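Local coordinates for hypothetical protein XAC2396 (Xanthomonas axonopodis pv. citri, PDB 2G3W), which is of unknown function but adopts a compact fold built around a variation of the PD-(D/E)XK nuclease motif, at residues G108-A111 / T112-W116. Numbering follows the deposited sequence.
Sequences GGQA and TETWW
T112 lays its hydroxyl back over the loop that enters helix 110-123, where OG1 accepts the backbone N-H of G108 at 2.7 Å, N to OG1, through a bent bond of 141°. Its chi1 of -57° sets OG1 beside the backbone N of T112, facing the loop, and Q86 NE2 hydrogen-bonds to the same oxygen. G109 is the N-cap: its carbonyl O takes the N-H of E113 at 3.2 Å, nearly straight, and a weak second bond from T112 N. The next two bonds of the helix follow, T114 N to Q110 O at 2.8 Å and W115 N to A111 O at 2.9 Å. With chi1 at 62°, T114 OG1 turns back onto both carbonyls, 2.8 Å from A111 O and 3.1 Å from Q110 O, close enough for its proton to serve either. The side chains of Q110 and E113 run alongside each other, while E113 also packs on Y22 of the second subunit. This is the helix start of the strand 101-106, helix 110-123, strand 129-133 beta-alpha-beta unit. Two threonine hydroxyls thus supplement its backbone bonds: one ties down the entering loop, the other can give its proton to either of two first-turn carbonyls.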
loop_
_atom_site.group_PDB
_atom_site.type_symbol
_atom_site.label_atom_id
_atom_site.label_comp_id
_atom_site.label_asym_id
_atom_site.label_seq_id
_atom_site.Cartn_x
_atom_site.Cartn_y
_atom_site.Cartn_z
ATOM N N GLY A 108 11.294 -13.550 -1.147
ATOM C CA GLY A 108 12.535 -14.130 -1.668
ATOM C C GLY A 108 13.643 -13.112 -1.871
ATOM O O GLY A 108 14.649 -13.442 -2.474
ATOM N N GLY A 109 13.452 -11.883 -1.372
ATOM C CA GLY A 109 14.545 -10.917 -1.312
ATOM C C GLY A 109 14.707 -10.292 -2.695
ATOM O O GLY A 109 13.723 -9.953 -3.319
ATOM N N GLN A 110 15.932 -10.186 -3.194
ATOM C CA GLN A 110 16.142 -9.586 -4.511
ATOM C C GLN A 110 15.310 -10.224 -5.640
ATOM O O GLN A 110 14.848 -9.528 -6.551
ATOM C CB GLN A 110 17.634 -9.623 -4.881
ATOM C CG GLN A 110 18.452 -8.521 -4.225
ATOM C CD GLN A 110 18.456 -7.209 -5.011
ATOM O OE1 GLN A 110 17.495 -6.878 -5.721
ATOM N NE2 GLN A 110 19.552 -6.455 -4.882
ATOM N N ALA A 111 15.153 -11.544 -5.588
ATOM C CA ALA A 111 14.364 -12.277 -6.580
ATOM C C ALA A 111 12.927 -11.756 -6.651
ATOM O O ALA A 111 12.339 -11.663 -7.736
ATOM C CB ALA A 111 14.360 -13.755 -6.253
ATOM N N THR A 112 12.347 -11.480 -5.490
ATOM C CA THR A 112 10.985 -10.990 -5.408
ATOM C C THR A 112 10.847 -9.543 -5.913
ATOM O O THR A 112 9.868 -9.226 -6.581
ATOM C CB THR A 112 10.437 -11.112 -3.983
ATOM O OG1 THR A 112 10.521 -12.480 -3.548
ATOM C CG2 THR A 112 8.982 -10.660 -3.922
ATOM N N GLU A 113 11.813 -8.682 -5.599
ATOM C CA GLU A 113 11.849 -7.326 -6.190
ATOM C C GLU A 113 12.032 -7.366 -7.715
ATOM O O GLU A 113 11.342 -6.669 -8.450
ATOM C CB GLU A 113 12.971 -6.487 -5.577
ATOM C CG GLU A 113 13.126 -5.110 -6.280
ATOM C CD GLU A 113 14.050 -4.177 -5.544
ATOM O OE1 GLU A 113 15.261 -4.490 -5.446
ATOM O OE2 GLU A 113 13.561 -3.133 -5.062
ATOM N N THR A 114 12.954 -8.191 -8.189
ATOM C CA THR A 114 13.144 -8.342 -9.629
ATOM C C THR A 114 11.882 -8.888 -10.329
ATOM O O THR A 114 11.452 -8.343 -11.354
ATOM C CB THR A 114 14.373 -9.177 -9.944
ATOM O OG1 THR A 114 14.195 -10.490 -9.399
ATOM C CG2 THR A 114 15.582 -8.530 -9.317
ATOM N N TRP A 115 11.284 -9.914 -9.748
ATOM C CA TRP A 115 9.993 -10.450 -10.194
ATOM C C TRP A 115 8.926 -9.331 -10.288
ATOM O O TRP A 115 8.284 -9.146 -11.330
ATOM C CB TRP A 115 9.522 -11.556 -9.257
ATOM C CG TRP A 115 8.125 -12.065 -9.537
ATOM C CD1 TRP A 115 7.758 -12.999 -10.465
ATOM C CD2 TRP A 115 6.924 -11.707 -8.831
ATOM N NE1 TRP A 115 6.393 -13.222 -10.402
ATOM C CE2 TRP A 115 5.860 -12.439 -9.412
ATOM C CE3 TRP A 115 6.641 -10.803 -7.809
ATOM C CZ2 TRP A 115 4.538 -12.313 -8.981
ATOM C CZ3 TRP A 115 5.307 -10.675 -7.377
ATOM C CH2 TRP A 115 4.278 -11.423 -7.973
ATOM N N TRP A 116 8.794 -8.549 -9.238
ATOM C CA TRP A 116 7.840 -7.436 -9.304
ATOM C C TRP A 116 8.119 -6.460 -10.438
ATOM O O TRP A 116 7.254 -6.185 -11.255
ATOM C CB TRP A 116 7.728 -6.689 -7.963
ATOM C CG TRP A 116 6.809 -5.513 -8.133
ATOM C CD1 TRP A 116 7.159 -4.200 -8.311
ATOM C CD2 TRP A 116 5.394 -5.582 -8.264
ATOM N NE1 TRP A 116 6.009 -3.431 -8.486
ATOM C CE2 TRP A 116 4.921 -4.270 -8.490
ATOM C CE3 TRP A 116 4.467 -6.637 -8.203
ATOM C CZ2 TRP A 116 3.548 -3.977 -8.631
ATOM C CZ3 TRP A 116 3.103 -6.350 -8.366
ATOM C CH2 TRP A 116 2.664 -5.022 -8.586
#